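Local coordinates for protein thermosome subunit (Methanococcoides burtonii, PDB 3AQ1) that probably acts as a group II chaperonin subunit, using ATP binding and hydrolysis to help unfolded proteins fold, at residues Glu165-Leu170 against Tyr313-Gln318; Lys184-Lys189 against Ala298-Glu303; Ala188-Leu193 against Ala239-Cys244; Gly280-Gln285 against Thr292-Thr297. All coordinates share one frame; numbering follows the deposited sequence.

Contact 1 (Glu165-Leu170 against Tyr313-Gln318); sequences ELIDGL and YVTGCQ
Val-314 and Leu-170 are joined by two backbone hydrogen bonds, an antiparallel hydrogen-bonded pair at the point where the chain leaves one sheet for the mixed sheet of what is probably the apical domain. The straighter bond runs from Val-314 N to Leu-170 O, 2.9 Å long. In return Leu-170 N reaches Val-314 O at 3.0 Å; this bond is more bent, at 141° about the hydrogen. A CA-H...O contact from Gly-169 CA also falls on Val-314 O, so that carbonyl has two neighbours from the facing chain.

One step along, Gly-169 and Thr-315 form the non-hydrogen-bonded pair, their CA atoms 4.3 Å apart; a CB on Gly-169 would run into Val-314 O. Just before it, Asp-168 is the centre of an inverse gamma turn, with a weak bond from Gly-169 N to Ile-167 O. That turn carries the chain out of strand 165-167, which pairs with strand 323-329 in the other sheet, and into strand 169-172.

Packing fills in around this corner. On the other side of the strand pair from Ile-167, Leu-170 and Val-314 point together to one sheet face, where Leu-170 meets Leu-275 and Val-278 of helix 269-279 and Val-314 meets Val-301. Thr-315 rests its CB near Asp-168 O and turns CG2 to Ile-167 CG2, 4.2 Å away. Ile-167 crosses Tyr-313 at about a right angle. With CG1 swung beside its own backbone N (chi1 -69°), Ile-167 brings CG1 to the edge of the Tyr-313 ring, near its plane, 4.0 Å from CE1.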
# COMPACT_ATOMS: atom_id res chain seq x y z
N GLU A 165 2.23 -8.53 -18.24
CA GLU A 165 1.09 -7.85 -18.85
C GLU A 165 0.26 -7.10 -17.83
O GLU A 165 0.17 -7.48 -16.65
CB GLU A 165 0.18 -8.84 -19.59
CG GLU A 165 0.83 -9.55 -20.76
CD GLU A 165 -0.04 -10.66 -21.31
OE1 GLU A 165 0.26 -11.85 -21.08
OE2 GLU A 165 -1.04 -10.33 -21.98
N LEU A 166 -0.37 -6.03 -18.29
CA LEU A 166 -1.36 -5.33 -17.50
C LEU A 166 -2.73 -5.59 -18.09
O LEU A 166 -3.10 -5.00 -19.10
CB LEU A 166 -1.07 -3.84 -17.49
CG LEU A 166 -1.06 -3.23 -16.09
CD1 LEU A 166 0.07 -3.86 -15.29
CD2 LEU A 166 -0.92 -1.73 -16.16
N ILE A 167 -3.47 -6.51 -17.48
CA ILE A 167 -4.80 -6.85 -17.96
C ILE A 167 -5.84 -5.94 -17.32
O ILE A 167 -5.86 -5.79 -16.10
CB ILE A 167 -5.17 -8.29 -17.63
CG1 ILE A 167 -4.31 -9.25 -18.45
CG2 ILE A 167 -6.66 -8.52 -17.84
CD1 ILE A 167 -3.91 -8.71 -19.79
N ASP A 168 -6.70 -5.36 -18.15
CA ASP A 168 -7.73 -4.45 -17.67
C ASP A 168 -8.97 -5.21 -17.29
O ASP A 168 -9.96 -5.20 -18.00
CB ASP A 168 -8.04 -3.36 -18.70
CG ASP A 168 -7.05 -2.21 -18.64
OD1 ASP A 168 -6.85 -1.64 -17.54
OD2 ASP A 168 -6.46 -1.88 -19.70
N GLY A 169 -8.90 -5.85 -16.14
CA GLY A 169 -9.96 -6.67 -15.61
C GLY A 169 -9.42 -7.53 -14.48
O GLY A 169 -8.71 -7.03 -13.62
N LEU A 170 -9.72 -8.82 -14.52
CA LEU A 170 -9.37 -9.76 -13.46
C LEU A 170 -9.09 -11.12 -14.08
O LEU A 170 -9.92 -11.64 -14.79
CB LEU A 170 -10.55 -9.89 -12.49
CG LEU A 170 -10.35 -10.82 -11.30
CD1 LEU A 170 -9.26 -10.28 -10.42
CD2 LEU A 170 -11.64 -10.98 -10.51
N TYR A 313 -10.19 -15.16 -18.12
CA TYR A 313 -10.13 -13.69 -18.16
C TYR A 313 -11.53 -13.03 -18.03
O TYR A 313 -12.46 -13.35 -18.78
CB TYR A 313 -9.47 -13.22 -19.46
CG TYR A 313 -7.99 -13.52 -19.60
CD1 TYR A 313 -7.06 -12.49 -19.66
CD2 TYR A 313 -7.53 -14.83 -19.68
CE1 TYR A 313 -5.71 -12.75 -19.79
CE2 TYR A 313 -6.17 -15.10 -19.81
CZ TYR A 313 -5.28 -14.06 -19.87
OH TYR A 313 -3.93 -14.33 -19.99
N VAL A 314 -11.68 -12.12 -17.08
CA VAL A 314 -12.90 -11.34 -16.90
C VAL A 314 -12.60 -9.86 -17.14
O VAL A 314 -12.16 -9.16 -16.26
CB VAL A 314 -13.44 -11.53 -15.47
CG1 VAL A 314 -14.73 -10.79 -15.29
CG2 VAL A 314 -13.64 -13.00 -15.18
N THR A 315 -12.83 -9.39 -18.37
CA THR A 315 -12.51 -8.02 -18.76
C THR A 315 -13.75 -7.16 -19.02
O THR A 315 -14.87 -7.66 -19.11
CB THR A 315 -11.64 -7.99 -20.02
OG1 THR A 315 -12.35 -8.61 -21.10
CG2 THR A 315 -10.38 -8.76 -19.81
N GLY A 316 -13.54 -5.86 -19.17
CA GLY A 316 -14.63 -4.92 -19.38
C GLY A 316 -15.60 -4.84 -18.22
O GLY A 316 -16.75 -4.52 -18.43
N CYS A 317 -15.13 -5.12 -17.01
CA CYS A 317 -16.02 -5.28 -15.85
C CYS A 317 -16.72 -4.00 -15.46
O CYS A 317 -16.23 -2.90 -15.73
CB CYS A 317 -15.28 -5.83 -14.63
SG CYS A 317 -14.98 -7.58 -14.65
N GLN A 318 -17.88 -4.19 -14.83
CA GLN A 318 -18.81 -3.15 -14.38
C GLN A 318 -18.11 -1.91 -13.82
O GLN A 318 -17.86 -0.94 -14.54
CB GLN A 318 -19.77 -3.77 -13.36
CG GLN A 318 -20.81 -2.81 -12.77
CD GLN A 318 -21.93 -3.52 -12.01
OE1 GLN A 318 -22.11 -4.73 -12.11
NE2 GLN A 318 -22.71 -2.74 -11.25

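Contact 2 (Lys184-Lys189 against Ala298-Glu303); sequences KVENAK and AGLVEE
Glu-302 and Lys-184 lie side by side and point the same way from one face of an antiparallel strand pair in the mixed sheet of what is probably the apical domain. Lys-184 CG comes to Glu-302 OE1 from one side, oblique to the carboxylate plane, at 3.3 Å. The ammonium does not reach the carboxylate: the lysine chain bends at its third and fourth torsions, leaving Lys-184 NZ 4.7 Å from Glu-302 OE1 and beside Leu-300 CD1 instead.

The flat peptide groups are met in different ways. Val-301 N approaches Val-185 O within the carbonyl plane, at 3.0 Å, whereas Asn-187 N stands above the plane of the Gly-299 carbonyl, 44° out of it. Val-185 N bonds back to Val-301 O at 2.7 Å. On the far side of the corners, Ala-188 N donates to Ala-298 O at 3.0 Å, and the return bond from Ala-298 N is weak. Opposite Thr-315 of the next strand the chain carries an extra residue, Gly-299 and Leu-300 together forming a classic beta bulge.

On the other face Ala-188 CB packs against Val-301 CG2 at 3.7 Å.

Strand 300-305 runs between strand 184-193 and strand 310-317 in the mixed sheet. Tyr-262 of strand 262-264 packs on both Val-185 and Val-301, Val-314 of strand 310-317 covers Val-301 as well, and Val-241 of strand 241-244 touches Ala-188.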
# COMPACT_ATOMS: atom_id res chain seq x y z
N LYS A 184 -15.99 -18.25 -24.98
CA LYS A 184 -16.13 -16.84 -24.70
C LYS A 184 -17.56 -16.63 -24.26
O LYS A 184 -18.43 -17.44 -24.57
CB LYS A 184 -15.86 -15.98 -25.94
CG LYS A 184 -14.46 -16.05 -26.49
CD LYS A 184 -14.37 -15.55 -27.95
CE LYS A 184 -13.95 -14.08 -28.07
NZ LYS A 184 -15.03 -13.12 -27.70
N VAL A 185 -17.80 -15.55 -23.52
CA VAL A 185 -19.15 -15.10 -23.25
C VAL A 185 -19.17 -13.60 -23.25
O VAL A 185 -18.54 -12.98 -22.41
CB VAL A 185 -19.65 -15.59 -21.91
CG1 VAL A 185 -21.04 -15.05 -21.69
CG2 VAL A 185 -19.67 -17.10 -21.87
N GLU A 186 -19.89 -13.01 -24.20
CA GLU A 186 -20.05 -11.56 -24.25
C GLU A 186 -21.22 -11.15 -23.37
O GLU A 186 -22.15 -11.93 -23.16
CB GLU A 186 -20.24 -11.09 -25.68
CG GLU A 186 -19.04 -11.36 -26.57
CD GLU A 186 -19.27 -10.95 -28.01
OE1 GLU A 186 -20.37 -10.45 -28.36
OE2 GLU A 186 -18.33 -11.15 -28.81
N ASN A 187 -21.17 -9.94 -22.84
CA ASN A 187 -22.17 -9.49 -21.88
C ASN A 187 -22.43 -10.59 -20.90
O ASN A 187 -23.52 -11.16 -20.87
CB ASN A 187 -23.46 -9.12 -22.59
CG ASN A 187 -23.24 -8.13 -23.68
OD1 ASN A 187 -22.60 -7.10 -23.46
ND2 ASN A 187 -23.74 -8.45 -24.87
N ALA A 188 -21.43 -10.90 -20.11
CA ALA A 188 -21.56 -11.95 -19.12
C ALA A 188 -22.47 -11.48 -18.00
O ALA A 188 -22.47 -10.30 -17.63
CB ALA A 188 -20.19 -12.31 -18.57
N LYS A 189 -23.27 -12.40 -17.49
CA LYS A 189 -24.07 -12.13 -16.30
C LYS A 189 -23.59 -13.14 -15.28
O LYS A 189 -23.75 -14.34 -15.47
CB LYS A 189 -25.55 -12.31 -16.60
CG LYS A 189 -26.02 -11.44 -17.73
CD LYS A 189 -25.89 -9.98 -17.37
CE LYS A 189 -26.05 -9.09 -18.59
NZ LYS A 189 -26.26 -7.69 -18.17
N ALA A 298 -20.02 -8.32 -16.60
CA ALA A 298 -18.71 -8.06 -17.15
C ALA A 298 -18.79 -8.02 -18.66
O ALA A 298 -19.47 -8.83 -19.26
CB ALA A 298 -17.74 -9.15 -16.71
N GLY A 299 -18.06 -7.11 -19.29
CA GLY A 299 -18.02 -7.08 -20.74
C GLY A 299 -17.76 -8.44 -21.37
O GLY A 299 -18.39 -8.82 -22.37
N LEU A 300 -16.83 -9.19 -20.78
CA LEU A 300 -16.37 -10.43 -21.40
C LEU A 300 -15.79 -11.41 -20.39
O LEU A 300 -15.03 -11.05 -19.51
CB LEU A 300 -15.33 -10.12 -22.49
CG LEU A 300 -14.65 -11.27 -23.24
CD1 LEU A 300 -15.66 -12.09 -24.02
CD2 LEU A 300 -13.57 -10.74 -24.18
N VAL A 301 -16.17 -12.67 -20.53
CA VAL A 301 -15.55 -13.74 -19.80
C VAL A 301 -15.11 -14.79 -20.80
O VAL A 301 -15.93 -15.29 -21.56
CB VAL A 301 -16.50 -14.36 -18.79
CG1 VAL A 301 -15.95 -15.69 -18.29
CG2 VAL A 301 -16.73 -13.38 -17.64
N GLU A 302 -13.81 -15.10 -20.83
CA GLU A 302 -13.30 -16.13 -21.75
C GLU A 302 -12.11 -16.88 -21.21
O GLU A 302 -11.37 -16.38 -20.36
CB GLU A 302 -12.95 -15.54 -23.11
CG GLU A 302 -11.77 -14.63 -23.11
CD GLU A 302 -11.28 -14.32 -24.51
OE1 GLU A 302 -11.49 -15.16 -25.42
OE2 GLU A 302 -10.66 -13.25 -24.70
N GLU A 303 -11.94 -18.10 -21.70
CA GLU A 303 -10.80 -18.94 -21.38
C GLU A 303 -9.74 -18.72 -22.45
O GLU A 303 -9.97 -19.03 -23.62
CB GLU A 303 -11.23 -20.40 -21.37
CG GLU A 303 -10.24 -21.37 -20.77
CD GLU A 303 -10.75 -22.81 -20.83
OE1 GLU A 303 -11.56 -23.17 -19.95
OE2 GLU A 303 -10.36 -23.57 -21.76

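Contact 3 (Ala188-Leu193 against Ala239-Cys244); sequences AKILLL and ANVVFC
Ile-190 to Leu-193 and Val-241 to Cys-244 pair as adjacent parallel strands, the two strands of a beta-alpha-beta crossover whose connection includes helix 226-235. The unmodelled residues 200-224 fall in the same connection, consistent with the mobile helical protrusion of group II chaperonins. The strand axes are 4.8 Å apart at closest approach, and their directions differ by 20°.

Backbone bonds alternate from one end to the other. Lys-189 O accepts from Val-241 N at 3.1 Å and, weakly, from Asn-240 N. Leu-191 then uses both of its peptide groups, its N bonding to Val-241 O at 2.8 Å and its O receiving Phe-243 N. The last bond is the straightest: Leu-193 N meets Phe-243 O at 2.9 Å with 175° at the hydrogen.

Two apolar faces result. On one, Ile-190 lies alongside Val-241 and sends its CG2 branch, anti to the backbone N, to the edge of the Phe-243 ring, in plane and 4.0 Å from CD2. Leu-192 lies alongside Phe-243, pointing the same way, its CD2 3.9 Å from the phenylalanine CB. The opposite face has Leu-191 CB against Ala-239 CB at 3.7 Å, and Leu-193 crossing Val-242 with CD1 4.1 Å from Val-242 CG1.

Helices cover both faces. Leu-275 of helix 269-279 packs on Leu-192 and Phe-243, and Val-234 of helix 226-235 lies against Leu-191, Leu-193 and Val-242. In the sheet, strand 262-264 continues beyond 241-244, while strand 296-298 flanks 184-193 across its other edge.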
# COMPACT_ATOMS: atom_id res chain seq x y z
N ALA A 188 -21.43 -10.90 -20.11
CA ALA A 188 -21.56 -11.95 -19.12
C ALA A 188 -22.47 -11.48 -18.00
O ALA A 188 -22.47 -10.30 -17.63
CB ALA A 188 -20.19 -12.31 -18.57
N LYS A 189 -23.27 -12.40 -17.49
CA LYS A 189 -24.07 -12.13 -16.30
C LYS A 189 -23.59 -13.14 -15.28
O LYS A 189 -23.75 -14.34 -15.47
CB LYS A 189 -25.55 -12.31 -16.60
CG LYS A 189 -26.02 -11.44 -17.73
CD LYS A 189 -25.89 -9.98 -17.37
CE LYS A 189 -26.05 -9.09 -18.59
NZ LYS A 189 -26.26 -7.69 -18.17
N ILE A 190 -22.99 -12.64 -14.21
CA ILE A 190 -22.16 -13.48 -13.37
C ILE A 190 -22.80 -13.79 -12.03
O ILE A 190 -23.28 -12.90 -11.32
CB ILE A 190 -20.82 -12.80 -13.12
CG1 ILE A 190 -20.09 -12.65 -14.45
CG2 ILE A 190 -20.01 -13.57 -12.09
CD1 ILE A 190 -19.08 -11.55 -14.45
N LEU A 191 -22.80 -15.08 -11.70
CA LEU A 191 -23.32 -15.56 -10.42
C LEU A 191 -22.15 -16.09 -9.57
O LEU A 191 -21.36 -16.89 -10.05
CB LEU A 191 -24.36 -16.67 -10.67
CG LEU A 191 -25.04 -17.34 -9.48
CD1 LEU A 191 -26.04 -16.40 -8.83
CD2 LEU A 191 -25.74 -18.63 -9.90
N LEU A 192 -22.03 -15.62 -8.34
CA LEU A 192 -20.98 -16.12 -7.43
C LEU A 192 -21.59 -17.03 -6.36
O LEU A 192 -22.51 -16.62 -5.66
CB LEU A 192 -20.20 -14.96 -6.79
CG LEU A 192 -19.70 -13.96 -7.84
CD1 LEU A 192 -19.06 -12.74 -7.21
CD2 LEU A 192 -18.75 -14.62 -8.77
N LEU A 193 -21.08 -18.26 -6.26
CA LEU A 193 -21.55 -19.20 -5.24
C LEU A 193 -20.43 -19.55 -4.28
O LEU A 193 -19.36 -19.97 -4.70
CB LEU A 193 -22.05 -20.50 -5.88
CG LEU A 193 -23.14 -20.42 -6.96
CD1 LEU A 193 -23.60 -21.80 -7.41
CD2 LEU A 193 -24.31 -19.61 -6.49
N ALA A 239 -28.03 -16.17 -15.16
CA ALA A 239 -26.58 -16.04 -15.27
C ALA A 239 -25.96 -16.75 -16.47
O ALA A 239 -26.28 -17.89 -16.76
CB ALA A 239 -25.91 -16.50 -13.98
N ASN A 240 -25.05 -16.04 -17.13
CA ASN A 240 -24.17 -16.54 -18.19
C ASN A 240 -22.99 -17.37 -17.69
O ASN A 240 -22.46 -18.26 -18.37
CB ASN A 240 -23.54 -15.31 -18.82
CG ASN A 240 -24.21 -14.92 -20.05
OD1 ASN A 240 -24.79 -15.75 -20.73
ND2 ASN A 240 -24.14 -13.64 -20.37
N VAL A 241 -22.55 -17.02 -16.48
CA VAL A 241 -21.27 -17.41 -15.97
C VAL A 241 -21.44 -17.67 -14.49
O VAL A 241 -22.04 -16.86 -13.78
CB VAL A 241 -20.26 -16.28 -16.19
CG1 VAL A 241 -19.00 -16.53 -15.41
CG2 VAL A 241 -20.00 -16.10 -17.68
N VAL A 242 -20.95 -18.82 -14.05
CA VAL A 242 -21.03 -19.18 -12.65
C VAL A 242 -19.63 -19.49 -12.12
O VAL A 242 -18.94 -20.33 -12.67
CB VAL A 242 -21.91 -20.41 -12.44
CG1 VAL A 242 -21.98 -20.75 -10.98
CG2 VAL A 242 -23.29 -20.16 -12.98
N PHE A 243 -19.23 -18.78 -11.07
CA PHE A 243 -18.03 -19.13 -10.32
C PHE A 243 -18.44 -19.75 -9.00
O PHE A 243 -19.14 -19.14 -8.21
CB PHE A 243 -17.16 -17.90 -10.06
CG PHE A 243 -16.51 -17.34 -11.28
CD1 PHE A 243 -15.34 -17.89 -11.77
CD2 PHE A 243 -17.07 -16.26 -11.95
CE1 PHE A 243 -14.73 -17.39 -12.91
CE2 PHE A 243 -16.46 -15.74 -13.08
CZ PHE A 243 -15.29 -16.30 -13.56
N CYS A 244 -18.02 -20.99 -8.76
CA CYS A 244 -18.38 -21.65 -7.52
C CYS A 244 -17.14 -21.87 -6.66
O CYS A 244 -16.10 -22.31 -7.14
CB CYS A 244 -19.08 -22.98 -7.80
SG CYS A 244 -19.59 -23.86 -6.33

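Contact 4 (Gly280-Gln285 against Thr292-Thr297); sequences GATIIQ and TEDVGT
Ala-281 and Gly-296 meet backbone to backbone, their CA atoms 3.7 Å apart, where the loop after helix 269-279 comes up against the start of strand 296-298 and the type I beta turn from Thr-292 to Val-295 that leads into it. This is the tight part of the contact. The glycine, lacking a side chain, lets its CA come close to Ala-281 N, while Ala-281 CB sits 3.6 Å from Gly-296 N. Gly-280, the first residue past the helix to leave helical angles, has a positive phi and turns the chain into this approach; Ala-281 is held besides by Thr-279 OG1 at its N and by Ser-276 OG at its O.

Asp-294, third residue of the turn, belongs to the tight part too. Its side chain and that of Thr-282 pass each other at a slant, with Asp-294 OD1 3.4 Å from Thr-282 CB; the bonding of the carboxylate lies elsewhere, OD2 taking the N-H of Thr-291. Ile-284 comes across Asp-294 at about a right angle and places CD1 4.1 Å from Asp-294 CB. Deeper in, the isoleucine also packs on Leu-191 and Ile-290.

The solvent side is looser. Glu-293 is exposed and its side chain leads off, and Thr-282, exposed as well, has OG1 4.2 Å from Glu-293 O.

Asp-294 O holds both polar links between the loops. Thr-282 N bonds to it at 2.9 Å, almost straight at 176°. A water adds the second by giving one hydrogen to Thr-282 O, 2.8 Å away, and the other to Asp-294 O at 2.7 Å.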
# COMPACT_ATOMS: atom_id res chain seq x y z
N GLY A 280 -19.84 -6.71 -9.32
CA GLY A 280 -21.07 -6.29 -8.65
C GLY A 280 -21.91 -7.47 -8.19
O GLY A 280 -23.00 -7.29 -7.62
N ALA A 281 -21.42 -8.67 -8.43
CA ALA A 281 -22.13 -9.86 -8.02
C ALA A 281 -22.19 -9.96 -6.51
O ALA A 281 -21.29 -9.49 -5.82
CB ALA A 281 -21.48 -11.10 -8.59
N THR A 282 -23.25 -10.57 -6.01
CA THR A 282 -23.37 -10.82 -4.59
C THR A 282 -23.17 -12.30 -4.33
O THR A 282 -23.90 -13.14 -4.83
CB THR A 282 -24.74 -10.36 -4.06
OG1 THR A 282 -24.96 -9.00 -4.45
CG2 THR A 282 -24.78 -10.47 -2.54
N ILE A 283 -22.14 -12.61 -3.55
CA ILE A 283 -21.80 -13.98 -3.22
C ILE A 283 -22.97 -14.64 -2.51
O ILE A 283 -23.49 -14.11 -1.54
CB ILE A 283 -20.57 -14.05 -2.30
CG1 ILE A 283 -19.45 -13.16 -2.86
CG2 ILE A 283 -20.14 -15.48 -2.12
CD1 ILE A 283 -18.06 -13.54 -2.41
N ILE A 284 -23.37 -15.81 -3.00
CA ILE A 284 -24.58 -16.47 -2.55
C ILE A 284 -24.26 -17.71 -1.75
O ILE A 284 -23.41 -18.51 -2.16
CB ILE A 284 -25.41 -16.88 -3.75
CG1 ILE A 284 -26.25 -15.72 -4.22
CG2 ILE A 284 -26.26 -18.08 -3.43
CD1 ILE A 284 -26.95 -16.05 -5.49
N GLN A 285 -24.94 -17.88 -0.61
CA GLN A 285 -24.69 -19.04 0.25
C GLN A 285 -25.81 -20.05 0.19
O GLN A 285 -25.61 -21.23 0.46
CB GLN A 285 -24.45 -18.61 1.70
CG GLN A 285 -23.00 -18.63 2.11
CD GLN A 285 -22.41 -17.24 2.24
OE1 GLN A 285 -23.15 -16.27 2.47
NE2 GLN A 285 -21.09 -17.12 2.11
N THR A 292 -32.27 -11.40 -8.76
CA THR A 292 -31.75 -10.87 -10.00
C THR A 292 -30.66 -9.84 -9.69
O THR A 292 -29.67 -9.72 -10.42
CB THR A 292 -32.88 -10.33 -10.91
OG1 THR A 292 -32.91 -11.09 -12.13
CG2 THR A 292 -32.68 -8.86 -11.23
N GLU A 293 -30.81 -9.14 -8.57
CA GLU A 293 -29.84 -8.13 -8.13
C GLU A 293 -28.51 -8.79 -7.72
O GLU A 293 -27.45 -8.15 -7.74
CB GLU A 293 -30.41 -7.31 -6.96
CG GLU A 293 -31.69 -6.53 -7.31
CD GLU A 293 -32.97 -7.14 -6.71
OE1 GLU A 293 -33.15 -7.07 -5.48
OE2 GLU A 293 -33.80 -7.68 -7.48
N ASP A 294 -28.59 -10.07 -7.36
CA ASP A 294 -27.43 -10.83 -6.92
C ASP A 294 -26.41 -11.07 -8.03
O ASP A 294 -25.29 -11.52 -7.78
CB ASP A 294 -27.88 -12.17 -6.32
CG ASP A 294 -28.47 -12.02 -4.92
OD1 ASP A 294 -28.06 -11.08 -4.20
OD2 ASP A 294 -29.33 -12.85 -4.54
N VAL A 295 -26.79 -10.73 -9.25
CA VAL A 295 -26.02 -11.05 -10.44
C VAL A 295 -25.16 -9.90 -10.92
O VAL A 295 -25.64 -8.78 -11.11
CB VAL A 295 -26.95 -11.46 -11.57
CG1 VAL A 295 -26.17 -11.71 -12.88
CG2 VAL A 295 -27.76 -12.68 -11.13
N GLY A 296 -23.88 -10.19 -11.13
CA GLY A 296 -22.93 -9.19 -11.58
C GLY A 296 -22.80 -9.18 -13.08
O GLY A 296 -23.38 -10.02 -13.77
N THR A 297 -22.04 -8.23 -13.60
CA THR A 297 -21.86 -8.12 -15.04
C THR A 297 -20.40 -7.86 -15.41
O THR A 297 -19.66 -7.24 -14.66
CB THR A 297 -22.68 -6.96 -15.62
OG1 THR A 297 -22.12 -5.72 -15.18
CG2 THR A 297 -24.12 -7.04 -15.18
O HOH W 1 -23.80 -13.70 -7.54

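In the fold
The four contacts lie on the same side of the chain's centre and all reach one mixed sheet, probably that of the substrate-binding apical domain. Contact 1, at the edge where the chain passes to another sheet, is centred about 11 Å from contact 2; Tyr-313 N and Glu-302 O, 2.8 Å apart, probably hydrogen-bond between them. Contacts 2 and 3 share Ala-188 and Lys-189 on strand 184-193, their centres about 10 Å apart. Contact 4 is closest to contact 3, about 8 Å between centres, where Ile-190 N lies 2.7 Å from Gly-296 O. Contacts 2, 3 and 4 are nested within the loop that contact 1 closes.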